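PDB 3ZID: Tubulin/ftsz, gtpase from Methanosaeta thermophila, which binds and probably hydrolyses GTP as a tubulin/FtsZ-like cytoskeletal protein and is thought to take part in archaeal cell-shape control. Local coordinates for residues L105-T110 against F203-L208; L123-L128 against R161-V166; K291-L296 against G301-G306. All coordinates share one frame; numbering follows the deposited sequence.

Interaction 1: L105-T110 against F203-L208; sequences LIFVMT and FLIEAL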
loop_
_atom_site.group_PDB
_atom_site.type_symbol
_atom_site.label_atom_id
_atom_site.label_comp_id
_atom_site.label_asym_id
_atom_site.label_seq_id
_atom_site.Cartn_x
_atom_site.Cartn_y
_atom_site.Cartn_z
ATOM N N LEU A 105 14.799 7.866 2.552
ATOM C CA LEU A 105 13.770 6.863 2.342
ATOM C C LEU A 105 12.405 7.511 2.522
ATOM O O LEU A 105 12.132 8.135 3.545
ATOM C CB LEU A 105 13.963 5.719 3.355
ATOM C CG LEU A 105 12.935 4.590 3.386
ATOM C CD1 LEU A 105 12.876 3.863 2.055
ATOM C CD2 LEU A 105 13.293 3.609 4.507
ATOM N N ILE A 106 11.537 7.347 1.539
ATOM C CA ILE A 106 10.228 7.986 1.588
ATOM C C ILE A 106 9.136 6.966 1.350
ATOM O O ILE A 106 9.155 6.240 0.353
ATOM C CB ILE A 106 10.119 9.162 0.546
ATOM C CG1 ILE A 106 11.284 10.159 0.717
ATOM C CG2 ILE A 106 8.779 9.879 0.668
ATOM C CD1 ILE A 106 11.290 11.341 -0.306
ATOM N N PHE A 107 8.200 6.894 2.282
ATOM C CA PHE A 107 7.004 6.084 2.097
ATOM C C PHE A 107 5.832 6.963 1.756
ATOM O O PHE A 107 5.565 7.935 2.456
ATOM C CB PHE A 107 6.703 5.257 3.345
ATOM C CG PHE A 107 7.741 4.193 3.622
ATOM C CD1 PHE A 107 7.793 3.036 2.853
ATOM C CD2 PHE A 107 8.681 4.363 4.634
ATOM C CE1 PHE A 107 8.752 2.030 3.100
ATOM C CE2 PHE A 107 9.635 3.367 4.907
ATOM C CZ PHE A 107 9.686 2.208 4.128
ATOM N N VAL A 108 5.156 6.629 0.658
ATOM C CA VAL A 108 3.924 7.317 0.255
ATOM C C VAL A 108 2.754 6.355 0.382
ATOM O O VAL A 108 2.625 5.399 -0.378
ATOM C CB VAL A 108 4.005 7.876 -1.173
ATOM C CG1 VAL A 108 2.728 8.627 -1.519
ATOM C CG2 VAL A 108 5.205 8.820 -1.292
ATOM N N MET A 109 1.923 6.616 1.375
ATOM C CA MET A 109 0.867 5.707 1.752
ATOM C C MET A 109 -0.483 6.249 1.358
ATOM O O MET A 109 -0.843 7.365 1.719
ATOM C CB MET A 109 0.935 5.472 3.245
ATOM C CG MET A 109 2.355 5.183 3.696
ATOM S SD MET A 109 2.404 4.988 5.474
ATOM C CE MET A 109 1.776 6.569 5.982
ATOM N N THR A 110 -1.223 5.432 0.619
ATOM C CA THR A 110 -2.511 5.819 0.093
ATOM C C THR A 110 -3.320 4.583 -0.313
ATOM O O THR A 110 -2.757 3.516 -0.597
ATOM C CB THR A 110 -2.341 6.744 -1.154
ATOM O OG1 THR A 110 -3.628 7.044 -1.692
ATOM C CG2 THR A 110 -1.548 6.045 -2.245
ATOM N N PHE A 203 8.668 -2.232 11.662
ATOM C CA PHE A 203 9.642 -3.319 11.712
ATOM C C PHE A 203 10.646 -3.093 10.558
ATOM O O PHE A 203 11.860 -3.162 10.757
ATOM C CB PHE A 203 8.899 -4.664 11.591
ATOM C CG PHE A 203 9.753 -5.897 11.814
ATOM C CD1 PHE A 203 11.107 -5.814 12.052
ATOM C CD2 PHE A 203 9.166 -7.155 11.791
ATOM C CE1 PHE A 203 11.876 -6.971 12.254
ATOM C CE2 PHE A 203 9.919 -8.309 11.988
ATOM C CZ PHE A 203 11.281 -8.212 12.211
ATOM N N LEU A 204 10.145 -2.820 9.357
ATOM C CA LEU A 204 11.017 -2.575 8.198
ATOM C C LEU A 204 12.031 -1.436 8.431
ATOM O O LEU A 204 13.216 -1.572 8.139
ATOM C CB LEU A 204 10.181 -2.276 6.963
ATOM C CG LEU A 204 10.932 -1.914 5.673
ATOM C CD1 LEU A 204 11.892 -3.031 5.270
ATOM C CD2 LEU A 204 9.933 -1.591 4.541
ATOM N N ILE A 205 11.548 -0.319 8.957
ATOM C CA ILE A 205 12.392 0.816 9.257
ATOM C C ILE A 205 13.440 0.463 10.313
ATOM O O ILE A 205 14.613 0.750 10.136
ATOM C CB ILE A 205 11.530 1.995 9.731
ATOM C CG1 ILE A 205 10.724 2.553 8.554
ATOM C CG2 ILE A 205 12.396 3.093 10.337
ATOM C CD1 ILE A 205 9.483 3.303 8.977
ATOM N N GLU A 206 13.012 -0.200 11.384
ATOM C CA GLU A 206 13.929 -0.675 12.431
ATOM C C GLU A 206 15.037 -1.572 11.871
ATOM O O GLU A 206 16.213 -1.359 12.140
ATOM C CB GLU A 206 13.155 -1.406 13.532
ATOM C CG GLU A 206 14.006 -1.726 14.764
ATOM C CD GLU A 206 13.178 -2.124 15.974
ATOM O OE1 GLU A 206 12.304 -3.008 15.845
ATOM O OE2 GLU A 206 13.411 -1.546 17.056
ATOM N N ALA A 207 14.647 -2.552 11.071
ATOM C CA ALA A 207 15.582 -3.458 10.431
ATOM C C ALA A 207 16.583 -2.688 9.584
ATOM O O ALA A 207 17.791 -2.885 9.718
ATOM C CB ALA A 207 14.840 -4.463 9.563
ATOM N N LEU A 208 16.089 -1.811 8.715
ATOM C CA LEU A 208 16.980 -1.023 7.856
ATOM C C LEU A 208 17.911 -0.128 8.668
ATOM O O LEU A 208 19.064 0.086 8.294
ATOM C CB LEU A 208 16.182 -0.184 6.847
ATOM C CG LEU A 208 15.386 -0.956 5.787
ATOM C CD1 LEU A 208 14.429 -0.054 4.989
ATOM C CD2 LEU A 208 16.308 -1.697 4.844
#
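The ring of Phe107 points its far end at helix 186-210 and lodges against two neighbouring side chains there. CZ lies 3.8 Å from Leu204 CD2, with CE1 only slightly farther from the same methyl, while CE2 rests 3.9 Å from Ile205 CG1 and 4.1 Å from Ile205 CD1. Both partners meet the ring obliquely. The ring and the Ile205 branch run past each other in opposite directions: with chi1 at -71° the ethyl arm of Ile205 swings beside its backbone N, and this carries CG1 and CD1 to the strand although the CA-CB bond does not aim there. Leu204 does point at the strand, and having CG trans to its own N (chi1 177°) it extends CD2 to the end of the ring. Two residues earlier on the same side of the strand, Leu105 makes a single methyl contact, CD2 to Leu208 CD1 at 3.9 Å, the two side chains crossing at about a right angle. Every contact is apolar, and all five residues are buried. Cutting Phe107 back to an alanine would probably open a gap between strand and helix, leaving the Leu204 and Ile205 branches without the ring they pack on. The segment axes are nearly antiparallel (173°) and 12.0 Å apart, a separation bridged by side chains alone. Strand 105-111 is an inner strand of the parallel sheet of the GTPase domain, hydrogen-bonded between strands 3-9 and 136-143. Helix 186-210 is the long central helix of the tubulin/FtsZ fold: Ile205 also touches Met6 of strand 3-9, whereas Leu204 and Ala207 reach Met274 and Val276 of the second sheet.

Interaction 2: L123-L128 against R161-V166; sequences LMIHEL and REMIEV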
loop_
_atom_site.group_PDB
_atom_site.type_symbol
_atom_site.label_atom_id
_atom_site.label_comp_id
_atom_site.label_asym_id
_atom_site.label_seq_id
_atom_site.Cartn_x
_atom_site.Cartn_y
_atom_site.Cartn_z
ATOM N N LEU A 123 1.411 11.751 -8.542
ATOM C CA LEU A 123 1.895 13.087 -8.900
ATOM C C LEU A 123 2.987 13.536 -7.964
ATOM O O LEU A 123 4.009 14.090 -8.392
ATOM C CB LEU A 123 0.759 14.123 -8.881
ATOM C CG LEU A 123 -0.351 13.860 -9.897
ATOM C CD1 LEU A 123 -1.461 14.938 -9.959
ATOM C CD2 LEU A 123 0.319 13.736 -11.189
ATOM N N MET A 124 2.764 13.282 -6.677
ATOM C CA MET A 124 3.699 13.673 -5.630
ATOM C C MET A 124 4.999 12.881 -5.742
ATOM O O MET A 124 6.083 13.402 -5.500
ATOM C CB MET A 124 3.060 13.451 -4.258
ATOM C CG MET A 124 3.670 14.296 -3.137
ATOM S SD MET A 124 2.791 14.070 -1.576
ATOM C CE MET A 124 1.111 14.037 -2.163
ATOM N N ILE A 125 4.896 11.615 -6.106
ATOM C CA ILE A 125 6.099 10.796 -6.232
ATOM C C ILE A 125 6.948 11.324 -7.392
ATOM O O ILE A 125 8.179 11.428 -7.287
ATOM C CB ILE A 125 5.738 9.311 -6.425
ATOM C CG1 ILE A 125 5.165 8.753 -5.123
ATOM C CG2 ILE A 125 6.940 8.510 -6.906
ATOM C CD1 ILE A 125 4.405 7.449 -5.299
ATOM N N HIS A 126 6.288 11.687 -8.486
ATOM C CA HIS A 126 7.000 12.233 -9.626
ATOM C C HIS A 126 7.856 13.416 -9.205
ATOM O O HIS A 126 9.035 13.511 -9.545
ATOM C CB HIS A 126 6.025 12.692 -10.720
ATOM C CG HIS A 126 6.715 13.225 -11.943
ATOM N ND1 HIS A 126 7.540 12.447 -12.730
ATOM C CD2 HIS A 126 6.772 14.475 -12.460
ATOM C CE1 HIS A 126 8.035 13.184 -13.708
ATOM N NE2 HIS A 126 7.581 14.416 -13.569
ATOM N N GLU A 127 7.244 14.330 -8.469
ATOM C CA GLU A 127 7.943 15.522 -8.031
ATOM C C GLU A 127 9.046 15.205 -7.028
ATOM O O GLU A 127 10.133 15.775 -7.086
ATOM C CB GLU A 127 6.941 16.522 -7.456
ATOM C CG GLU A 127 6.018 17.113 -8.510
ATOM C CD GLU A 127 6.802 17.770 -9.645
ATOM O OE1 GLU A 127 7.796 18.488 -9.359
ATOM O OE2 GLU A 127 6.434 17.563 -10.821
ATOM N N LEU A 128 8.775 14.260 -6.136
ATOM C CA LEU A 128 9.743 13.867 -5.108
ATOM C C LEU A 128 11.014 13.253 -5.699
ATOM O O LEU A 128 12.130 13.506 -5.208
ATOM C CB LEU A 128 9.104 12.895 -4.099
ATOM C CG LEU A 128 8.053 13.503 -3.164
ATOM C CD1 LEU A 128 7.326 12.422 -2.382
ATOM C CD2 LEU A 128 8.676 14.539 -2.229
ATOM N N ARG A 161 -1.781 1.845 -12.587
ATOM C CA ARG A 161 -1.053 2.142 -13.817
ATOM C C ARG A 161 -0.130 3.336 -13.663
ATOM O O ARG A 161 1.045 3.257 -14.027
ATOM C CB ARG A 161 -2.010 2.363 -14.994
ATOM C CG ARG A 161 -2.606 1.077 -15.526
ATOM C CD ARG A 161 -3.774 1.321 -16.482
ATOM N NE ARG A 161 -3.367 1.966 -17.729
ATOM C CZ ARG A 161 -4.144 2.047 -18.803
ATOM N NH1 ARG A 161 -5.355 1.513 -18.780
ATOM N NH2 ARG A 161 -3.710 2.647 -19.899
ATOM N N GLU A 162 -0.639 4.431 -13.110
ATOM C CA GLU A 162 0.203 5.609 -12.912
ATOM C C GLU A 162 1.377 5.379 -11.965
ATOM O O GLU A 162 2.452 5.941 -12.179
ATOM C CB GLU A 162 -0.615 6.798 -12.419
ATOM C CG GLU A 162 -1.538 7.382 -13.456
ATOM C CD GLU A 162 -2.478 8.408 -12.869
ATOM O OE1 GLU A 162 -2.276 8.806 -11.701
ATOM O OE2 GLU A 162 -3.402 8.834 -13.586
ATOM N N MET A 163 1.166 4.558 -10.933
ATOM C CA MET A 163 2.210 4.228 -9.955
ATOM C C MET A 163 3.400 3.559 -10.628
ATOM O O MET A 163 4.545 3.930 -10.404
ATOM C CB MET A 163 1.663 3.281 -8.876
ATOM C CG MET A 163 0.892 3.934 -7.729
ATOM S SD MET A 163 1.814 5.212 -6.850
ATOM C CE MET A 163 0.739 5.405 -5.451
ATOM N N ILE A 164 3.111 2.567 -11.456
ATOM C CA ILE A 164 4.129 1.883 -12.228
ATOM C C ILE A 164 4.824 2.857 -13.170
ATOM O O ILE A 164 6.057 2.885 -13.266
ATOM C CB ILE A 164 3.501 0.749 -13.046
ATOM C CG1 ILE A 164 2.947 -0.329 -12.120
ATOM C CG2 ILE A 164 4.503 0.149 -14.019
ATOM C CD1 ILE A 164 2.108 -1.323 -12.864
ATOM N N GLU A 165 4.016 3.668 -13.843
ATOM C CA GLU A 165 4.503 4.656 -14.798
ATOM C C GLU A 165 5.475 5.662 -14.181
ATOM O O GLU A 165 6.418 6.104 -14.818
ATOM C CB GLU A 165 3.312 5.375 -15.439
ATOM C CG GLU A 165 2.568 4.492 -16.436
ATOM C CD GLU A 165 1.460 5.216 -17.189
ATOM O OE1 GLU A 165 0.943 6.234 -16.675
ATOM O OE2 GLU A 165 1.097 4.747 -18.293
ATOM N N VAL A 166 5.247 6.029 -12.934
ATOM C CA VAL A 166 6.053 7.077 -12.324
ATOM C C VAL A 166 7.416 6.541 -11.842
ATOM O O VAL A 166 8.290 7.306 -11.426
ATOM C CB VAL A 166 5.271 7.772 -11.183
ATOM C CG1 VAL A 166 5.300 6.919 -9.925
ATOM C CG2 VAL A 166 5.816 9.158 -10.920
HETATM O O HOH W 1 8.693 9.978 -12.766
#
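Val166 pushes its two methyls against helix 117-131 at adjacent residues. Val166 CG2 sits 3.5 Å from both CA and CB of His126, close to the backbone, and near the plane of the imidazole at its edge. Val166 CG1, placed between the backbone N and the carbonyl carbon (chi1 79°), meets Ile125 CG2 at 3.8 Å, the two side chains crossing at about a right angle. The other arm of Ile125 ends at Met163: Ile125 CD1 touches Met163 SD at 3.8 Å, the sulfur being brought there by a bend at chi2 (-56°). Helices 117-131 and 150-165 both belong to the nucleotide-binding, Rossmann-like GTPase domain, and Ile125 and Met163 both rest on Pro139 of strand 136-143, which lies between the helices in sequence. Gly117, which binds GTP, is about 8 Å from the Met163 side chain. On the solvent side, by the exposed His126, a water joins the segments, lying in the His126 ring plane at 2.7 Å from ND1 and donating to Val166 O at 3.0 Å. That carbonyl also accepts a hydrogen bond from Lys129 NZ, a second tie to helix 117-131.

Interaction 3: K291-L296 against G301-G306; sequences KEIESL and GHVFKG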
loop_
_atom_site.group_PDB
_atom_site.type_symbol
_atom_site.label_atom_id
_atom_site.label_comp_id
_atom_site.label_asym_id
_atom_site.label_seq_id
_atom_site.Cartn_x
_atom_site.Cartn_y
_atom_site.Cartn_z
ATOM N N LYS A 291 20.429 -22.154 6.491
ATOM C CA LYS A 291 19.887 -23.361 5.879
ATOM C C LYS A 291 18.444 -23.153 5.441
ATOM O O LYS A 291 18.062 -23.537 4.330
ATOM C CB LYS A 291 19.979 -24.542 6.849
ATOM C CG LYS A 291 21.362 -25.114 6.996
ATOM C CD LYS A 291 21.460 -26.000 8.229
ATOM C CE LYS A 291 22.866 -26.550 8.400
ATOM N NZ LYS A 291 23.082 -27.100 9.766
ATOM N N GLU A 292 17.652 -22.493 6.285
ATOM C CA GLU A 292 16.278 -22.173 5.904
ATOM C C GLU A 292 16.195 -21.226 4.725
ATOM O O GLU A 292 15.360 -21.412 3.845
ATOM C CB GLU A 292 15.493 -21.625 7.089
ATOM C CG GLU A 292 15.326 -22.648 8.201
ATOM C CD GLU A 292 14.624 -23.914 7.719
ATOM O OE1 GLU A 292 13.732 -23.808 6.845
ATOM O OE2 GLU A 292 14.967 -25.015 8.213
ATOM N N ILE A 293 17.078 -20.237 4.680
ATOM C CA ILE A 293 17.073 -19.285 3.576
ATOM C C ILE A 293 17.431 -20.023 2.284
ATOM O O ILE A 293 16.767 -19.854 1.248
ATOM C CB ILE A 293 18.055 -18.104 3.805
ATOM C CG1 ILE A 293 17.644 -17.261 5.021
ATOM C CG2 ILE A 293 18.155 -17.244 2.557
ATOM C CD1 ILE A 293 16.172 -16.922 5.092
ATOM N N GLU A 294 18.453 -20.871 2.357
ATOM C CA GLU A 294 18.840 -21.681 1.203
ATOM C C GLU A 294 17.653 -22.450 0.615
ATOM O O GLU A 294 17.531 -22.569 -0.604
ATOM C CB GLU A 294 19.968 -22.650 1.571
ATOM C CG GLU A 294 21.301 -21.976 1.881
ATOM C CD GLU A 294 22.421 -22.972 2.158
ATOM O OE1 GLU A 294 22.123 -24.167 2.382
ATOM O OE2 GLU A 294 23.601 -22.555 2.154
ATOM N N SER A 295 16.771 -22.946 1.482
ATOM C CA SER A 295 15.564 -23.646 1.043
ATOM C C SER A 295 14.692 -22.786 0.149
ATOM O O SER A 295 14.179 -23.265 -0.851
ATOM C CB SER A 295 14.729 -24.103 2.239
ATOM O OG SER A 295 15.528 -24.794 3.171
ATOM N N LEU A 296 14.547 -21.514 0.506
ATOM C CA LEU A 296 13.683 -20.577 -0.215
ATOM C C LEU A 296 14.078 -20.335 -1.658
ATOM O O LEU A 296 13.242 -19.944 -2.478
ATOM C CB LEU A 296 13.627 -19.227 0.491
ATOM C CG LEU A 296 13.033 -19.219 1.888
ATOM C CD1 LEU A 296 12.861 -17.771 2.370
ATOM C CD2 LEU A 296 11.706 -19.955 1.838
ATOM N N GLY A 301 13.817 -16.811 -6.448
ATOM C CA GLY A 301 15.109 -16.581 -7.080
ATOM C C GLY A 301 16.288 -16.007 -6.292
ATOM O O GLY A 301 17.360 -16.607 -6.245
ATOM N N HIS A 302 16.093 -14.851 -5.671
ATOM C CA HIS A 302 17.136 -14.189 -4.897
ATOM C C HIS A 302 16.626 -13.826 -3.509
ATOM O O HIS A 302 15.643 -13.106 -3.380
ATOM C CB HIS A 302 17.580 -12.911 -5.611
ATOM C CG HIS A 302 18.011 -13.124 -7.030
ATOM N ND1 HIS A 302 19.148 -13.827 -7.371
ATOM C CD2 HIS A 302 17.449 -12.730 -8.199
ATOM C CE1 HIS A 302 19.270 -13.852 -8.687
ATOM N NE2 HIS A 302 18.250 -13.194 -9.212
ATOM N N VAL A 303 17.264 -14.339 -2.467
ATOM C CA VAL A 303 16.840 -14.023 -1.110
ATOM C C VAL A 303 17.964 -13.379 -0.320
ATOM O O VAL A 303 19.056 -13.917 -0.245
ATOM C CB VAL A 303 16.389 -15.284 -0.359
ATOM C CG1 VAL A 303 15.900 -14.914 1.042
ATOM C CG2 VAL A 303 15.310 -16.017 -1.156
ATOM N N PHE A 304 17.695 -12.212 0.246
ATOM C CA PHE A 304 18.640 -11.549 1.148
ATOM C C PHE A 304 18.135 -11.742 2.557
ATOM O O PHE A 304 16.932 -11.869 2.785
ATOM C CB PHE A 304 18.699 -10.047 0.880
ATOM C CG PHE A 304 19.126 -9.697 -0.493
ATOM C CD1 PHE A 304 20.466 -9.669 -0.826
ATOM C CD2 PHE A 304 18.185 -9.413 -1.466
ATOM C CE1 PHE A 304 20.860 -9.342 -2.096
ATOM C CE2 PHE A 304 18.574 -9.094 -2.744
ATOM C CZ PHE A 304 19.911 -9.061 -3.059
ATOM N N LYS A 305 19.049 -11.790 3.510
ATOM C CA LYS A 305 18.649 -12.012 4.879
ATOM C C LYS A 305 19.326 -11.042 5.793
ATOM O O LYS A 305 20.418 -10.555 5.499
ATOM C CB LYS A 305 18.941 -13.447 5.306
ATOM C CG LYS A 305 20.395 -13.709 5.615
ATOM C CD LYS A 305 20.591 -15.185 5.888
ATOM C CE LYS A 305 21.940 -15.447 6.528
ATOM N NZ LYS A 305 22.001 -14.770 7.841
ATOM N N GLY A 306 18.638 -10.722 6.878
ATOM C CA GLY A 306 19.173 -9.858 7.902
ATOM C C GLY A 306 18.798 -10.428 9.258
ATOM O O GLY A 306 17.703 -10.931 9.444
#
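Ile293 packs between helix 286-296 and strand 302-309, and its branches part at CB toward two different strand residues. From CB, which points at the strand, one branch goes to Val303: Ile293 CG2 lies 3.6 Å from Val303 CG1 and only a little farther from the CB of that valine. The other branch turns beside the backbone N (chi1 -64°) and meets the aliphatic part of Lys305, Ile293 CG1 lying 3.7 Å from Lys305 CD. The tip, Ile293 CD1, lies more loosely between the two, 4.4 Å from Lys305 CB. The Ile293 side chain crosses those of Val303 and Lys305 obliquely and thus packs on alternate residues of the strand, which face the helix together. Lys305 starts toward the helix, with CG placed between its backbone N and carbonyl carbon (chi1 77°), and then leads its amine away, offering methylenes rather than charge to Ile293. One helical turn on, Leu296 adds a lighter touch, CB to Val303 CG2 at 4.0 Å; Val303 is therefore held by both helix residues, one at each methyl. On the outer part of the helix, Ser295 OG donates to Lys291 O at 3.1 Å, tilted out of the carbonyl plane, and Ser295 N reaches that same oxygen from the opposite face. Helix and strand segments run at 158°, nearly antiparallel, with axes 8.6 Å apart, as suits the return half of a beta-alpha-beta crossover. Strand 302-309 is an outermost strand of the mixed sheet and pairs in parallel with strand 270-279, whose Ile275 touches Ile293, Leu296 and Val303. Ile250 of helix 246-252 packs on Ile293 and Leu296, while Phe304, directed away, lies on helix 219-225.

Interactions 1 and 2 share the parallel sheet of the GTPase domain, with centres 18 Å apart. Strand 105-111 is followed, after the GTP-binding loop with Gly115 and Thr116, by helix 117-131. Ile106, Val108 and Thr110 touch Leu128, Ile125 and Met163 of interaction 2, while Leu105 and Phe107, on the other side, face helix 186-210. Along the chain, interaction 2 is nested within the loop closed by interaction 1, and interaction 3 follows both. Interactions 1 and 2 pack the two sides of the sheet that carries the nucleotide site; interaction 3, 22 Å from interaction 1 and 31 Å from interaction 2 between centres, builds the separate mixed-sheet part, away from that site.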